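Local atomic coordinates of uncharacterized protein conserved in bacteria with a cystatin-like fold (Silicibacter pomeroyi, PDB entry 3FLJ), a protein that is of unknown function but has a SnoaL-like domain with a cystatin-like fold, a scaffold that in relatives often serves enzymes acting on small molecules, or proteins that bind them. Residues K56-R61 and A145-Y150; T110-E113 and I117-F120. One frame throughout, in Å; residues are numbered along the deposited sequence. Where two conformers were deposited one is given.

Contact 1 of 2, residues K56-R61 and A145-Y150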
loop_
_atom_site.group_PDB
_atom_site.type_symbol
_atom_site.label_atom_id
_atom_site.label_comp_id
_atom_site.label_asym_id
_atom_site.label_seq_id
_atom_site.Cartn_x
_atom_site.Cartn_y
_atom_site.Cartn_z
ATOM N N LYS A 56 10.360 -10.781 -1.484
ATOM C CA LYS A 56 10.852 -11.870 -0.643
ATOM C C LYS A 56 10.013 -11.915 0.643
ATOM O O LYS A 56 9.156 -11.049 0.866
ATOM C CB LYS A 56 12.336 -11.640 -0.324
ATOM C CG LYS A 56 13.300 -11.639 -1.517
ATOM C CD LYS A 56 13.429 -13.024 -2.150
ATOM C CE LYS A 56 14.339 -13.027 -3.368
ATOM N NZ LYS A 56 14.335 -14.362 -4.034
ATOM N N THR A 57 10.268 -12.937 1.461
ATOM C CA THR A 57 9.562 -13.163 2.714
ATOM C C THR A 57 10.548 -13.532 3.814
ATOM O O THR A 57 11.385 -14.429 3.616
ATOM C CB THR A 57 8.523 -14.323 2.566
ATOM O OG1 THR A 57 7.646 -14.054 1.465
ATOM C CG2 THR A 57 7.682 -14.510 3.849
ATOM N N TRP A 58 10.461 -12.815 4.940
ATOM C CA TRP A 58 11.172 -13.152 6.177
ATOM C C TRP A 58 10.162 -13.961 7.009
ATOM O O TRP A 58 9.039 -13.492 7.223
ATOM C CB TRP A 58 11.553 -11.915 6.980
ATOM C CG TRP A 58 12.602 -11.060 6.390
ATOM C CD1 TRP A 58 12.415 -9.960 5.619
ATOM C CD2 TRP A 58 14.019 -11.190 6.580
ATOM N NE1 TRP A 58 13.623 -9.402 5.300
ATOM C CE2 TRP A 58 14.627 -10.130 5.873
ATOM C CE3 TRP A 58 14.834 -12.107 7.271
ATOM C CZ2 TRP A 58 16.026 -9.946 5.832
ATOM C CZ3 TRP A 58 16.237 -11.929 7.233
ATOM C CH2 TRP A 58 16.811 -10.850 6.521
ATOM N N THR A 59 10.570 -15.143 7.488
ATOM C CA THR A 59 9.713 -16.044 8.264
ATOM C C THR A 59 10.291 -16.286 9.663
ATOM O O THR A 59 11.478 -16.570 9.796
ATOM C CB THR A 59 9.497 -17.379 7.523
ATOM O OG1 THR A 59 8.931 -17.113 6.230
ATOM C CG2 THR A 59 8.545 -18.311 8.314
ATOM N N GLY A 60 9.442 -16.162 10.687
ATOM C CA GLY A 60 9.813 -16.404 12.094
ATOM C C GLY A 60 9.734 -15.149 12.941
ATOM O O GLY A 60 10.191 -14.097 12.499
ATOM N N ARG A 61 9.195 -15.282 14.157
ATOM C CA ARG A 61 9.026 -14.133 15.058
ATOM C C ARG A 61 10.352 -13.446 15.425
ATOM O O ARG A 61 10.391 -12.218 15.465
ATOM C CB ARG A 61 8.200 -14.464 16.319
ATOM C CG ARG A 61 8.739 -15.567 17.228
ATOM C CD ARG A 61 8.149 -15.497 18.645
ATOM N NE ARG A 61 6.703 -15.754 18.699
ATOM C CZ ARG A 61 6.080 -16.867 19.130
ATOM N NH1 ARG A 61 6.735 -17.946 19.592
ATOM N NH2 ARG A 61 4.739 -16.903 19.096
ATOM N N ALA A 145 25.212 -8.078 13.174
ATOM C CA ALA A 145 25.820 -9.434 13.199
ATOM C C ALA A 145 24.859 -10.609 13.486
ATOM O O ALA A 145 25.151 -11.740 13.085
ATOM C CB ALA A 145 27.016 -9.485 14.146
ATOM N N ARG A 146 23.729 -10.336 14.151
ATOM C CA ARG A 146 22.667 -11.347 14.387
ATOM C C ARG A 146 22.069 -11.901 13.087
ATOM O O ARG A 146 21.581 -13.032 13.068
ATOM C CB ARG A 146 21.502 -10.771 15.181
ATOM C CG ARG A 146 21.846 -10.264 16.583
ATOM C CD ARG A 146 20.611 -9.741 17.289
ATOM N NE ARG A 146 19.912 -8.713 16.515
ATOM C CZ ARG A 146 18.862 -7.997 16.917
ATOM N NH1 ARG A 146 18.363 -8.118 18.148
ATOM N NH2 ARG A 146 18.345 -7.097 16.086
ATOM N N PHE A 147 22.094 -11.098 12.022
ATOM C CA PHE A 147 21.598 -11.521 10.719
ATOM C C PHE A 147 22.381 -12.624 10.011
ATOM O O PHE A 147 21.877 -13.100 9.016
ATOM C CB PHE A 147 21.247 -10.323 9.812
ATOM C CG PHE A 147 19.943 -9.687 10.175
ATOM C CD1 PHE A 147 19.881 -8.721 11.179
ATOM C CD2 PHE A 147 18.747 -10.116 9.567
ATOM C CE1 PHE A 147 18.644 -8.141 11.557
ATOM C CE2 PHE A 147 17.508 -9.558 9.938
ATOM C CZ PHE A 147 17.458 -8.559 10.939
ATOM N N LEU A 148 23.580 -13.011 10.486
ATOM C CA LEU A 148 24.312 -14.207 9.975
ATOM C C LEU A 148 23.400 -15.442 10.153
ATOM O O LEU A 148 23.214 -16.213 9.210
ATOM C CB LEU A 148 25.638 -14.453 10.723
ATOM C CG LEU A 148 26.619 -15.509 10.152
ATOM C CD1 LEU A 148 27.273 -14.986 8.876
ATOM C CD2 LEU A 148 27.685 -15.896 11.169
ATOM N N LYS A 149 22.832 -15.587 11.356
ATOM C CA LYS A 149 21.840 -16.631 11.661
ATOM C C LYS A 149 20.505 -16.368 10.920
ATOM O O LYS A 149 19.966 -17.280 10.298
ATOM C CB LYS A 149 21.567 -16.731 13.169
ATOM N N TYR A 150 20.007 -15.132 10.947
ATOM C CA TYR A 150 18.701 -14.816 10.325
ATOM C C TYR A 150 18.612 -14.883 8.783
ATOM O O TYR A 150 17.493 -14.945 8.279
ATOM C CB TYR A 150 18.114 -13.496 10.851
ATOM C CG TYR A 150 17.938 -13.368 12.372
ATOM C CD1 TYR A 150 17.590 -14.475 13.188
ATOM C CD2 TYR A 150 18.014 -12.101 12.991
ATOM C CE1 TYR A 150 17.397 -14.329 14.589
ATOM C CE2 TYR A 150 17.818 -11.943 14.390
ATOM C CZ TYR A 150 17.506 -13.060 15.176
ATOM O OH TYR A 150 17.313 -12.925 16.537
#
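Trp58 turns its indole toward Phe147 with CG beside its own backbone N and anti to the carbonyl carbon (chi1 -69°), while a chi2 of 95° turns the indole plane roughly perpendicular to the plane of CA, CB and CG. The six-membered ring of Trp58 and the ring of Phe147 then form an offset edge-to-face pair, the edge of Phe147 toward the indole, their planes 80° apart and their centroids 5.5 Å apart. The nearest atoms meet obliquely at the outer corner of the indole, where Phe147 CD2 and CE2 each lie 3.7 Å from Trp58 CH2. A second approach comes from the backbone, where Tyr150 O sits near the indole plane, 3.4 Å from Trp58 CZ3, against the hydrogen-bearing rim of the ring. In this cystatin-like fold the contact joins the short strand 58-59, paired with strand 47-50, to the C-terminal helix 147-150. Val67 of helix 61-74 packs against both Trp58 and Phe147. The Tyr150 ring, whose far end leads away from the strand, lays CD2 3.9 Å above the centre of the Phe147 ring. An alanine in place of Trp58 would remove the indole and would probably leave the Phe147 edge without its aromatic mate, opening a gap between the strand and Tyr150 O. Just before Phe147, Arg146 makes salt bridges to Glu36 and Asp144.

Contact 2 of 2, residues T110-E113 and I117-F120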
loop_
_atom_site.group_PDB
_atom_site.type_symbol
_atom_site.label_atom_id
_atom_site.label_comp_id
_atom_site.label_asym_id
_atom_site.label_seq_id
_atom_site.Cartn_x
_atom_site.Cartn_y
_atom_site.Cartn_z
ATOM N N THR A 110 -2.850 -9.832 8.429
ATOM C CA THR A 110 -3.754 -10.979 8.532
ATOM C C THR A 110 -3.468 -11.611 9.895
ATOM O O THR A 110 -2.320 -12.002 10.166
ATOM C CB THR A 110 -3.546 -12.013 7.425
ATOM O OG1 THR A 110 -3.504 -11.342 6.158
ATOM C CG2 THR A 110 -4.697 -13.037 7.430
ATOM N N LEU A 111 -4.492 -11.672 10.752
ATOM C CA LEU A 111 -4.380 -12.287 12.079
ATOM C C LEU A 111 -4.788 -13.755 11.992
ATOM O O LEU A 111 -5.589 -14.131 11.128
ATOM C CB LEU A 111 -5.248 -11.560 13.119
ATOM C CG LEU A 111 -4.995 -10.048 13.302
ATOM C CD1 LEU A 111 -6.027 -9.435 14.267
ATOM C CD2 LEU A 111 -3.569 -9.752 13.772
ATOM N N ASN A 112 -4.217 -14.575 12.872
ATOM C CA ASN A 112 -4.577 -16.016 12.989
ATOM C C ASN A 112 -5.694 -16.175 14.041
ATOM O O ASN A 112 -6.098 -15.163 14.637
ATOM C CB ASN A 112 -3.332 -16.900 13.255
ATOM C CG ASN A 112 -2.615 -16.601 14.579
ATOM O OD1 ASN A 112 -3.168 -16.016 15.512
ATOM N ND2 ASN A 112 -1.363 -17.019 14.649
ATOM N N GLU A 113 -6.163 -17.415 14.271
ATOM C CA GLU A 113 -7.213 -17.750 15.271
ATOM C C GLU A 113 -6.867 -17.236 16.677
ATOM O O GLU A 113 -7.742 -16.814 17.426
ATOM C CB GLU A 113 -7.443 -19.283 15.317
ATOM C CG GLU A 113 -8.577 -19.774 16.252
ATOM C CD GLU A 113 -8.755 -21.292 16.270
ATOM O OE1 GLU A 113 -8.527 -21.962 15.244
ATOM O OE2 GLU A 113 -9.145 -21.814 17.329
ATOM N N ILE A 117 -0.216 -11.769 14.731
ATOM C CA ILE A 117 0.057 -11.381 13.349
ATOM C C ILE A 117 0.676 -12.578 12.613
ATOM O O ILE A 117 1.779 -13.008 12.960
ATOM C CB ILE A 117 0.990 -10.131 13.263
ATOM C CG1 ILE A 117 0.327 -8.920 13.963
ATOM C CG2 ILE A 117 1.316 -9.800 11.805
ATOM C CD1 ILE A 117 1.204 -7.681 14.057
ATOM N N GLN A 118 -0.054 -13.100 11.617
ATOM C CA GLN A 118 0.369 -14.252 10.805
ATOM C C GLN A 118 1.072 -13.785 9.524
ATOM O O GLN A 118 2.085 -14.361 9.156
ATOM C CB GLN A 118 -0.831 -15.142 10.460
ATOM C CG GLN A 118 -0.478 -16.510 9.837
ATOM C CD GLN A 118 0.337 -17.416 10.778
ATOM O OE1 GLN A 118 -0.197 -17.984 11.736
ATOM N NE2 GLN A 118 1.635 -17.553 10.492
ATOM N N ASP A 119 0.486 -12.805 8.831
ATOM C CA ASP A 119 1.058 -12.194 7.610
ATOM C C ASP A 119 1.101 -10.686 7.794
ATOM O O ASP A 119 0.112 -10.103 8.228
ATOM C CB ASP A 119 0.226 -12.512 6.380
ATOM C CG ASP A 119 0.199 -13.983 6.067
ATOM O OD1 ASP A 119 1.241 -14.505 5.650
ATOM O OD2 ASP A 119 -0.869 -14.596 6.213
ATOM N N PHE A 120 2.240 -10.087 7.444
ATOM C CA PHE A 120 2.522 -8.652 7.584
ATOM C C PHE A 120 3.207 -8.274 6.257
ATOM O O PHE A 120 4.382 -8.588 6.051
ATOM C CB PHE A 120 3.444 -8.477 8.808
ATOM C CG PHE A 120 3.586 -7.051 9.329
ATOM C CD1 PHE A 120 3.647 -5.919 8.489
ATOM C CD2 PHE A 120 3.769 -6.852 10.709
ATOM C CE1 PHE A 120 3.808 -4.630 9.022
ATOM C CE2 PHE A 120 3.935 -5.555 11.247
ATOM C CZ PHE A 120 3.960 -4.446 10.392
HETATM O O HOH W 1 -1.597 -9.526 5.303
#
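Thr110, the residue most covered in this contact, faces both Gln118 and Asp119, as one residue faces two in a classic beta bulge. Its carbonyl is gripped by two amides: Gln118 N reaches Thr110 O at 2.9 Å, almost straight on to the carbonyl, and Asp119 N reaches the same oxygen at 3.2 Å in the carbonyl plane, on a lone pair. Thr110 N answers with a nearly linear bond of 3.0 Å to Asp119 O. The side chains of Thr110 and Asp119 stand side by side on one face of the sheet, with CB of Thr110 3.9 Å from CB of Asp119, and a water bound to Thr110 OG1 also donates weakly to Asp119 O. Arg82 of the second subunit packs on Thr110.

Gln118, the extra residue of the bulge, carries CG anti to its backbone N (chi1 -169°) and then bends at chi2, which turns OE1 toward Asn112. Asn112 ND2 donates to Gln118 OE1 over 3.3 Å, the acceptor lying near the Asn112 amide plane but the donor well above the Gln118 carbonyl plane. The two amide planes are 57° apart. Each amide has a further partner: Asn112 OD1 accepts from Leu116 N in the turn, and Gln118 NE2 is hydrogen-bonded to Asp46 OD1. Beyond the bulge, Leu111 CD2 meets Ile117 CG1 at 4.0 Å.

The bulge lies at the turn end of the hairpin of strands 101-111 and 117-125. Helix 22-31 covers Leu111 and Ile117 through Thr23, and strand 47-50 runs alongside strand 117-125 with Arg48 salt-bridged to Asp119.

From the N terminus, the chain passes through helices 22-31 and 36-40 and strand 47-50 before reaching residues 56-61, the first half of contact 1. The next 83 residues supply helix 61-74, the long antiparallel strands and helix 127-143, after which residues 145-150 close this large loop. Contact 2 is nested inside it and closes a turn of only three residues between 110-113 and 117-120. The two contacts do not touch; their centres are 18 Å apart and their nearest atoms about 7 Å. Strand 47-50 connects them within one sheet, pairing antiparallel with strand 58-59 and parallel with strand 117-125. Contact 1 ties that sheet to the C-terminal helix, whereas contact 2 joins neighbouring strands.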